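Local structure of pullulanase (Bacillus acidopullulyticus, 2WAN) at residues Met598-Val603 / Lys629-Lys634; Val552-Thr557 / Leu604-Tyr609; Phe692-Gln697 / Gly788-Tyr793. The protein hydrolyses alpha-1,6-glucosidic linkages of pullulan and probably of branched starch polymers, acting as a debranching enzyme of the alpha-amylase family. One frame throughout, in Å; residues are numbered along the deposited sequence.

Contact 1. Residues Met598-Val603 / Lys629-Lys634; sequences MAQKFV and KDTMAK. With ACT (acetate ion), chain O.
Gln-600 reaches across from helix 597-614 and is gripped at both ends of its amide by the first turns of helix 629-642. Its CG stands anti to the backbone N (chi1 -173°) and the chain runs on extended, which sends the amide straight over the gap between the axes of segments 598-603 and 629-634, 10.8 Å apart and crossing at -36°. The tight side is at Thr-631, which is buried. Gln-600 NE2 donates to Thr-631 OG1 at 3.0 Å, almost linear (172°) and in the amide plane, the two side chains meeting from opposite directions. Thr-631 OG1 in turn donates to atom O of an acetate ion at 2.9 Å, and Thr-631 N reaches the same oxygen at 2.9 Å. The ion, probably from the crystallisation liquor, thus sits at the N-terminal end of helix 629-642, where Asp-630 N is also held, by Gln-664. On the other side the exposed Lys-634 crosses Gln-600 at about a right angle. Its NZ donates to Gln-600 OE1 at 2.9 Å, tilted from the carbonyl plane. Here the contact loosens: a water takes a bond from Gln-600 NE2 at 3.0 Å and a weak one from Lys-634 NZ at 3.2 Å. With a cation at OE1 and acceptors at NE2, the amide of Gln-600 is probably fixed against a flip, since turning it would set NE2 against the lysine and OE1 against Thr-631 OG1, and the N-terminal end of helix 629-642 would favour an anion such as the acetate.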
loop_
_atom_site.group_PDB
_atom_site.type_symbol
_atom_site.label_atom_id
_atom_site.label_comp_id
_atom_site.label_asym_id
_atom_site.label_seq_id
_atom_site.Cartn_x
_atom_site.Cartn_y
_atom_site.Cartn_z
ATOM N N MET A 598 -0.844 9.638 -15.350
ATOM C CA MET A 598 -0.558 8.471 -16.203
ATOM C C MET A 598 0.084 7.324 -15.432
ATOM O O MET A 598 -0.055 6.163 -15.821
ATOM C CB MET A 598 0.256 8.847 -17.448
ATOM C CG MET A 598 -0.534 9.680 -18.483
ATOM S SD MET A 598 -2.031 8.947 -19.164
ATOM C CE MET A 598 -1.357 7.629 -20.169
ATOM N N ALA A 599 0.777 7.644 -14.340
ATOM C CA ALA A 599 1.310 6.609 -13.464
ATOM C C ALA A 599 0.130 5.960 -12.716
ATOM O O ALA A 599 0.021 4.721 -12.629
ATOM C CB ALA A 599 2.336 7.206 -12.510
ATOM N N GLN A 600 -0.776 6.788 -12.202
ATOM C CA GLN A 600 -2.001 6.265 -11.589
ATOM C C GLN A 600 -2.795 5.393 -12.577
ATOM O O GLN A 600 -3.273 4.313 -12.217
ATOM C CB GLN A 600 -2.883 7.412 -11.068
ATOM C CG GLN A 600 -4.115 6.946 -10.250
ATOM C CD GLN A 600 -5.071 8.100 -9.989
ATOM O OE1 GLN A 600 -5.675 8.633 -10.918
ATOM N NE2 GLN A 600 -5.189 8.505 -8.726
ATOM N N LYS A 601 -2.946 5.871 -13.812
ATOM C CA LYS A 601 -3.641 5.096 -14.847
ATOM C C LYS A 601 -2.983 3.741 -15.081
ATOM O O LYS A 601 -3.692 2.749 -15.270
ATOM C CB LYS A 601 -3.725 5.887 -16.160
ATOM C CG LYS A 601 -4.343 5.077 -17.321
ATOM C CD LYS A 601 -4.427 5.921 -18.587
ATOM C CE LYS A 601 -4.822 5.092 -19.821
ATOM N NZ LYS A 601 -5.970 4.157 -19.560
ATOM N N PHE A 602 -1.646 3.691 -15.043
ATOM C CA PHE A 602 -0.942 2.431 -15.216
ATOM C C PHE A 602 -1.387 1.407 -14.161
ATOM O O PHE A 602 -1.609 0.230 -14.465
ATOM C CB PHE A 602 0.591 2.606 -15.146
ATOM C CG PHE A 602 1.324 1.290 -15.173
ATOM C CD1 PHE A 602 1.602 0.678 -16.391
ATOM C CD2 PHE A 602 1.663 0.612 -13.982
ATOM C CE1 PHE A 602 2.240 -0.566 -16.445
ATOM C CE2 PHE A 602 2.295 -0.630 -14.039
ATOM C CZ PHE A 602 2.579 -1.212 -15.273
ATOM N N VAL A 603 -1.483 1.859 -12.916
ATOM C CA VAL A 603 -1.906 0.976 -11.830
ATOM C C VAL A 603 -3.365 0.563 -12.014
ATOM O O VAL A 603 -3.702 -0.625 -11.892
ATOM C CB VAL A 603 -1.673 1.636 -10.440
ATOM C CG1 VAL A 603 -2.224 0.740 -9.302
ATOM C CG2 VAL A 603 -0.186 1.884 -10.241
ATOM N N LYS A 629 -4.523 8.056 -0.752
ATOM C CA LYS A 629 -5.983 7.966 -0.587
ATOM C C LYS A 629 -6.745 8.096 -1.891
ATOM O O LYS A 629 -7.626 7.290 -2.170
ATOM C CB LYS A 629 -6.505 9.031 0.391
ATOM C CG LYS A 629 -6.235 8.753 1.846
ATOM C CD LYS A 629 -6.421 10.023 2.685
ATOM C CE LYS A 629 -7.873 10.425 2.812
ATOM N NZ LYS A 629 -8.000 11.576 3.775
ATOM N N ASP A 630 -6.415 9.119 -2.685
ATOM C CA ASP A 630 -7.129 9.377 -3.922
ATOM C C ASP A 630 -7.032 8.195 -4.870
ATOM O O ASP A 630 -8.026 7.777 -5.466
ATOM C CB ASP A 630 -6.600 10.657 -4.581
ATOM C CG ASP A 630 -7.031 11.920 -3.828
ATOM O OD1 ASP A 630 -7.819 11.815 -2.865
ATOM O OD2 ASP A 630 -6.578 13.021 -4.209
ATOM N N THR A 631 -5.830 7.640 -4.968
ATOM C CA THR A 631 -5.590 6.459 -5.795
ATOM C C THR A 631 -6.352 5.221 -5.305
ATOM O O THR A 631 -6.982 4.523 -6.102
ATOM C CB THR A 631 -4.082 6.187 -5.919
ATOM O OG1 THR A 631 -3.470 7.293 -6.606
ATOM C CG2 THR A 631 -3.790 4.891 -6.703
ATOM N N MET A 632 -6.317 4.958 -3.998
ATOM C CA MET A 632 -7.027 3.791 -3.454
ATOM C C MET A 632 -8.547 3.905 -3.606
ATOM O O MET A 632 -9.238 2.919 -3.827
ATOM C CB MET A 632 -6.666 3.551 -1.985
ATOM C CG MET A 632 -5.219 3.114 -1.723
ATOM S SD MET A 632 -4.616 1.816 -2.832
ATOM C CE MET A 632 -5.884 0.578 -2.725
ATOM N N ALA A 633 -9.063 5.123 -3.456
ATOM C CA ALA A 633 -10.475 5.362 -3.688
ATOM C C ALA A 633 -10.830 5.005 -5.132
ATOM O O ALA A 633 -11.864 4.395 -5.387
ATOM C CB ALA A 633 -10.822 6.830 -3.371
ATOM N N LYS A 634 -9.968 5.383 -6.079
ATOM C CA LYS A 634 -10.247 5.092 -7.495
ATOM C C LYS A 634 -10.143 3.606 -7.813
ATOM O O LYS A 634 -10.960 3.071 -8.574
ATOM C CB LYS A 634 -9.344 5.888 -8.428
ATOM C CG LYS A 634 -9.669 7.362 -8.506
ATOM C CD LYS A 634 -8.736 8.041 -9.500
ATOM C CE LYS A 634 -9.165 9.468 -9.780
ATOM N NZ LYS A 634 -8.196 10.080 -10.730
HETATM C C ACT O . -2.538 10.041 -4.257
HETATM O O ACT O . -3.442 9.180 -4.422
HETATM O OXT ACT O . -2.708 10.916 -3.381
HETATM C CH3 ACT O . -1.282 10.032 -5.050
HETATM O O HOH W 1 -6.599 11.022 -8.090
#

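Contact 2. Residues Val552-Thr557 / Leu604-Tyr609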
loop_
_atom_site.group_PDB
_atom_site.type_symbol
_atom_site.label_atom_id
_atom_site.label_comp_id
_atom_site.label_asym_id
_atom_site.label_seq_id
_atom_site.Cartn_x
_atom_site.Cartn_y
_atom_site.Cartn_z
ATOM N N VAL A 552 0.343 -7.477 -4.374
ATOM C CA VAL A 552 0.864 -6.660 -5.494
ATOM C C VAL A 552 1.714 -5.499 -4.984
ATOM O O VAL A 552 1.433 -4.922 -3.923
ATOM C CB VAL A 552 -0.291 -6.145 -6.419
ATOM C CG1 VAL A 552 -0.932 -7.326 -7.200
ATOM C CG2 VAL A 552 -1.361 -5.422 -5.586
ATOM N N VAL A 553 2.749 -5.165 -5.750
ATOM C CA VAL A 553 3.798 -4.252 -5.316
ATOM C C VAL A 553 3.907 -3.069 -6.293
ATOM O O VAL A 553 4.976 -2.821 -6.870
ATOM C CB VAL A 553 5.156 -5.003 -5.181
ATOM C CG1 VAL A 553 6.206 -4.175 -4.419
ATOM C CG2 VAL A 553 4.953 -6.402 -4.500
ATOM N N TYR A 554 2.805 -2.329 -6.433
ATOM C CA TYR A 554 2.764 -1.105 -7.252
ATOM C C TYR A 554 3.518 0.064 -6.640
ATOM O O TYR A 554 3.723 1.067 -7.314
ATOM C CB TYR A 554 1.315 -0.684 -7.602
ATOM C CG TYR A 554 0.625 -1.735 -8.441
ATOM C CD1 TYR A 554 0.989 -1.928 -9.782
ATOM C CD2 TYR A 554 -0.345 -2.574 -7.888
ATOM C CE1 TYR A 554 0.389 -2.943 -10.567
ATOM C CE2 TYR A 554 -0.960 -3.582 -8.667
ATOM C CZ TYR A 554 -0.579 -3.757 -10.000
ATOM O OH TYR A 554 -1.176 -4.760 -10.733
ATOM N N ASN A 555 3.947 -0.049 -5.383
ATOM C CA ASN A 555 4.532 1.111 -4.697
ATOM C C ASN A 555 5.986 1.438 -5.085
ATOM O O ASN A 555 6.456 2.530 -4.774
ATOM C CB ASN A 555 4.423 0.951 -3.171
ATOM C CG ASN A 555 5.312 -0.160 -2.643
ATOM O OD1 ASN A 555 6.528 0.002 -2.565
ATOM N ND2 ASN A 555 4.715 -1.299 -2.289
ATOM N N HIS A 556 6.688 0.489 -5.721
ATOM C CA HIS A 556 8.077 0.682 -6.183
ATOM C C HIS A 556 8.453 -0.375 -7.232
ATOM O O HIS A 556 7.810 -1.416 -7.313
ATOM C CB HIS A 556 9.085 0.608 -5.011
ATOM C CG HIS A 556 9.315 -0.780 -4.490
ATOM N ND1 HIS A 556 10.407 -1.543 -4.852
ATOM C CD2 HIS A 556 8.596 -1.541 -3.627
ATOM C CE1 HIS A 556 10.345 -2.715 -4.236
ATOM N NE2 HIS A 556 9.257 -2.736 -3.486
ATOM N N THR A 557 9.503 -0.119 -8.011
ATOM C CA THR A 557 10.020 -1.111 -8.974
ATOM C C THR A 557 11.379 -1.629 -8.528
ATOM O O THR A 557 11.994 -1.066 -7.613
ATOM C CB THR A 557 10.159 -0.564 -10.405
ATOM O OG1 THR A 557 11.085 0.532 -10.393
ATOM C CG2 THR A 557 8.819 -0.112 -10.949
ATOM N N LEU A 604 -4.238 1.528 -12.289
ATOM C CA LEU A 604 -5.643 1.201 -12.497
ATOM C C LEU A 604 -5.836 0.214 -13.647
ATOM O O LEU A 604 -6.606 -0.743 -13.524
ATOM C CB LEU A 604 -6.464 2.474 -12.758
ATOM C CG LEU A 604 -6.592 3.417 -11.555
ATOM C CD1 LEU A 604 -6.985 4.836 -12.022
ATOM C CD2 LEU A 604 -7.608 2.868 -10.567
ATOM N N ASP A 605 -5.163 0.460 -14.770
ATOM C CA ASP A 605 -5.265 -0.459 -15.911
ATOM C C ASP A 605 -4.778 -1.862 -15.509
ATOM O O ASP A 605 -5.389 -2.868 -15.881
ATOM C CB ASP A 605 -4.443 0.023 -17.100
ATOM C CG ASP A 605 -5.047 1.237 -17.792
ATOM O OD1 ASP A 605 -6.219 1.561 -17.566
ATOM O OD2 ASP A 605 -4.324 1.862 -18.576
ATOM N N SER A 606 -3.694 -1.910 -14.733
ATOM C CA SER A 606 -3.121 -3.204 -14.325
ATOM C C SER A 606 -4.081 -4.025 -13.453
ATOM O O SER A 606 -4.310 -5.201 -13.725
ATOM C CB SER A 606 -1.791 -3.016 -13.600
ATOM O OG SER A 606 -1.184 -4.283 -13.378
ATOM N N VAL A 607 -4.645 -3.420 -12.410
ATOM C CA VAL A 607 -5.525 -4.197 -11.516
ATOM C C VAL A 607 -6.797 -4.618 -12.278
ATOM O O VAL A 607 -7.305 -5.714 -12.078
ATOM C CB VAL A 607 -5.848 -3.497 -10.161
ATOM C CG1 VAL A 607 -4.595 -3.408 -9.286
ATOM C CG2 VAL A 607 -6.480 -2.116 -10.368
ATOM N N ASN A 608 -7.282 -3.765 -13.174
ATOM C CA ASN A 608 -8.418 -4.162 -14.015
ATOM C C ASN A 608 -8.080 -5.370 -14.874
ATOM O O ASN A 608 -8.907 -6.265 -15.024
ATOM C CB ASN A 608 -8.886 -3.014 -14.904
ATOM C CG ASN A 608 -9.876 -2.107 -14.195
ATOM O OD1 ASN A 608 -11.075 -2.387 -14.158
ATOM N ND2 ASN A 608 -9.377 -1.019 -13.628
ATOM N N TYR A 609 -6.868 -5.369 -15.432
ATOM C CA TYR A 609 -6.414 -6.452 -16.311
ATOM C C TYR A 609 -6.342 -7.765 -15.520
ATOM O O TYR A 609 -6.815 -8.810 -16.005
ATOM C CB TYR A 609 -5.040 -6.131 -16.930
ATOM C CG TYR A 609 -4.422 -7.320 -17.635
ATOM C CD1 TYR A 609 -4.954 -7.798 -18.849
ATOM C CD2 TYR A 609 -3.320 -7.985 -17.092
ATOM C CE1 TYR A 609 -4.379 -8.895 -19.507
ATOM C CE2 TYR A 609 -2.745 -9.097 -17.736
ATOM C CZ TYR A 609 -3.283 -9.544 -18.943
ATOM O OH TYR A 609 -2.733 -10.642 -19.574
#
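Tyr-554 meets Ser-606 and Val-607 of helix 597-614 with the outer half of its ring. From CB, the first torsion sets CG anti to the carbonyl carbon (chi1 -63°), and the ring leaves its loop toward the helix. The inner half rests on the two methyls of Val-603, one turn before Ser-606: CB and CD1 lie against CG2, CG and CD2 against CG1. Farther out the two branches of the ring meet different residues: CE1 lies 3.7 Å from Ser-606 CB, and CE2 lies 3.7 Å from Val-607 CG1, which approaches obliquely. Tyr-514 meets the same ring with its plane turned by about 20°, and Trp-610 touches it too. The loop carrying Tyr-554 follows strand 547-552 of the parallel eight-stranded barrel; Val-553 to His-556 form a type I turn, and the sequence VVYNHT fits the first conserved sequence region of the alpha-amylase family. Next door, Asn-555 ND2 bonds to Asp-622 OD2, just past the neighbouring strand 618-621. CZ is 3.5 Å from Ser-606 OG, which lies at the ring edge near its plane. At the tip, Tyr-554 OH donates to Ser-606 OG at 2.7 Å. Replacing Tyr-554 by a phenylalanine removes the hydroxyl and would probably leave Ser-606 OG without the donor on this side, the ring being held by packing alone. Asn-515 OD1 is the second partner of this buried serine oxygen, set anti to its own backbone N (chi1 -172°).

Contact 3. Residues Phe692-Gln697 / Gly788-Tyr793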
loop_
_atom_site.group_PDB
_atom_site.type_symbol
_atom_site.label_atom_id
_atom_site.label_comp_id
_atom_site.label_asym_id
_atom_site.label_seq_id
_atom_site.Cartn_x
_atom_site.Cartn_y
_atom_site.Cartn_z
ATOM N N PHE A 692 9.220 -4.775 17.598
ATOM C CA PHE A 692 10.650 -4.448 17.770
ATOM C C PHE A 692 11.379 -5.349 18.773
ATOM O O PHE A 692 12.589 -5.571 18.653
ATOM C CB PHE A 692 10.849 -2.960 18.135
ATOM C CG PHE A 692 12.193 -2.665 18.771
ATOM C CD1 PHE A 692 12.291 -2.422 20.143
ATOM C CD2 PHE A 692 13.361 -2.677 18.008
ATOM C CE1 PHE A 692 13.529 -2.181 20.741
ATOM C CE2 PHE A 692 14.602 -2.437 18.596
ATOM C CZ PHE A 692 14.685 -2.185 19.960
ATOM N N ASP A 693 10.650 -5.859 19.759
ATOM C CA ASP A 693 11.242 -6.643 20.830
ATOM C C ASP A 693 10.898 -8.134 20.671
ATOM O O ASP A 693 9.767 -8.555 20.917
ATOM C CB ASP A 693 10.772 -6.090 22.183
ATOM C CG ASP A 693 11.395 -6.814 23.376
ATOM O OD1 ASP A 693 12.217 -7.732 23.180
ATOM O OD2 ASP A 693 11.048 -6.469 24.527
ATOM N N LYS A 694 11.881 -8.922 20.243
ATOM C CA LYS A 694 11.679 -10.358 20.029
ATOM C C LYS A 694 11.189 -11.058 21.279
ATOM O O LYS A 694 10.440 -12.027 21.187
ATOM C CB LYS A 694 12.964 -11.036 19.555
ATOM C CG LYS A 694 13.224 -10.885 18.078
ATOM C CD LYS A 694 14.424 -11.721 17.670
ATOM C CE LYS A 694 14.792 -11.465 16.235
ATOM N NZ LYS A 694 16.000 -12.243 15.864
ATOM N N THR A 695 11.614 -10.570 22.445
ATOM C CA THR A 695 11.262 -11.228 23.713
ATOM C C THR A 695 9.996 -10.659 24.385
ATOM O O THR A 695 9.575 -11.159 25.428
ATOM C CB THR A 695 12.448 -11.219 24.711
ATOM O OG1 THR A 695 12.751 -9.871 25.070
ATOM C CG2 THR A 695 13.686 -11.867 24.080
ATOM N N ALA A 696 9.384 -9.640 23.770
ATOM C CA ALA A 696 8.148 -9.032 24.288
ATOM C C ALA A 696 7.012 -10.048 24.300
ATOM O O ALA A 696 6.852 -10.825 23.358
ATOM C CB ALA A 696 7.732 -7.816 23.436
ATOM N N GLN A 697 6.239 -10.038 25.376
ATOM C CA GLN A 697 5.025 -10.850 25.447
ATOM C C GLN A 697 3.822 -9.956 25.152
ATOM O O GLN A 697 3.928 -8.726 25.154
ATOM C CB GLN A 697 4.917 -11.534 26.809
ATOM C CG GLN A 697 5.935 -12.686 26.964
ATOM C CD GLN A 697 6.017 -13.234 28.378
ATOM O OE1 GLN A 697 5.327 -12.768 29.280
ATOM N NE2 GLN A 697 6.866 -14.237 28.572
ATOM N N GLY A 788 13.750 -19.439 13.504
ATOM C CA GLY A 788 13.967 -18.150 14.128
ATOM C C GLY A 788 14.257 -16.992 13.195
ATOM O O GLY A 788 14.419 -15.865 13.651
ATOM N N ASN A 789 14.330 -17.264 11.891
ATOM C CA ASN A 789 14.558 -16.216 10.900
ATOM C C ASN A 789 13.441 -15.169 10.963
ATOM O O ASN A 789 12.260 -15.522 10.972
ATOM C CB ASN A 789 14.618 -16.846 9.501
ATOM C CG ASN A 789 15.267 -15.942 8.485
ATOM O OD1 ASN A 789 14.783 -14.838 8.231
ATOM N ND2 ASN A 789 16.365 -16.406 7.889
ATOM N N ASP A 790 13.807 -13.886 11.000
ATOM C CA ASP A 790 12.812 -12.810 11.125
ATOM C C ASP A 790 12.648 -11.949 9.872
ATOM O O ASP A 790 11.985 -10.913 9.914
ATOM C CB ASP A 790 13.082 -11.931 12.360
ATOM C CG ASP A 790 14.356 -11.101 12.238
ATOM O OD1 ASP A 790 14.981 -11.048 11.155
ATOM O OD2 ASP A 790 14.735 -10.487 13.251
ATOM N N ASN A 791 13.239 -12.394 8.764
ATOM C CA ASN A 791 13.169 -11.681 7.490
ATOM C C ASN A 791 13.670 -12.587 6.362
ATOM O O ASN A 791 14.767 -12.395 5.796
ATOM C CB ASN A 791 13.962 -10.370 7.560
ATOM C CG ASN A 791 13.784 -9.502 6.317
ATOM O OD1 ASN A 791 12.705 -9.449 5.728
ATOM N ND2 ASN A 791 14.848 -8.804 5.926
ATOM N N SER A 792 12.841 -13.573 6.024
ATOM C CA SER A 792 13.291 -14.730 5.261
ATOM C C SER A 792 13.175 -14.591 3.728
ATOM O O SER A 792 13.117 -15.604 3.029
ATOM C CB SER A 792 12.548 -15.988 5.762
ATOM O OG SER A 792 11.135 -15.837 5.604
ATOM N N TYR A 793 13.190 -13.347 3.235
ATOM C CA TYR A 793 12.903 -12.997 1.821
ATOM C C TYR A 793 13.716 -13.741 0.756
ATOM O O TYR A 793 13.219 -13.998 -0.349
ATOM C CB TYR A 793 12.999 -11.466 1.610
ATOM C CG TYR A 793 14.417 -10.938 1.578
ATOM C CD1 TYR A 793 15.084 -10.769 0.359
ATOM C CD2 TYR A 793 15.089 -10.610 2.763
ATOM C CE1 TYR A 793 16.394 -10.302 0.317
ATOM C CE2 TYR A 793 16.407 -10.131 2.732
ATOM C CZ TYR A 793 17.044 -9.981 1.505
ATOM O OH TYR A 793 18.336 -9.510 1.456
HETATM O O HOH W 2 15.625 -15.093 15.866
#
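Lys-694 and Asp-790 meet at the surface, the lysine laid out straight beyond CG and crossing the aspartate at about a right angle. Along 788-793, the first link is indirect: a water accepts from Lys-694 NZ at 2.9 Å and donates to Gly-788 O at 2.6 Å. Gly-788 has a positive phi at which a CB would jam against the preceding carbonyl oxygen, and its N is bonded to Asp-742 OD2. Asn-789 turns from Lys-694; its OD1 accepts from Asn-791 N at 2.9 Å (161°), in the carbonyl plane, an Asx turn that bends the backbone around Asp-790. Asp-790 itself points its CB toward the lysine, and with CG between the backbone N and the carbonyl carbon (chi1 68°) it presents OD2. The salt bridge from Lys-694 NZ to Asp-790 OD2 is long at 3.4 Å, and Lys-694 CE comes nearer to that oxygen, at 3.1 Å. Both segments are loops of the barrel domain: 788-793 follows the last barrel strand, 773-777, and 692-697 follows helix 681-688. In the latter a type I turn from Asp-693 to Ala-696 carries Lys-694, with Thr-695 N donating to Asp-693 OD1 at 3.0 Å in a second Asx turn. Lys-743 NZ donates to Lys-694 O and Ala-696 O, tying this turn to helix 740-747. Beyond Asn-791, the segment ends at Tyr-793, whose backbone bonds with that of Trp-507.

Overall arrangement
Contacts 1 and 2 share helix 597-614 and touch, Leu-604 packing on the backbone of Lys-634. Their segments alternate along the chain. The shared helix meets helix 629-642 in one contact and the loop after strand 547-552 in the other. Contact 2 is buried and mixes ring packing with a hydroxyl pair; contact 1 is partly buried, its amide bonds running out to a lysine and water. Contact 3 lies apart, its centre about 34 Å from that of contact 1 and 30 Å from that of contact 2. It joins two surface loops by one long salt bridge and a water, with little buried area.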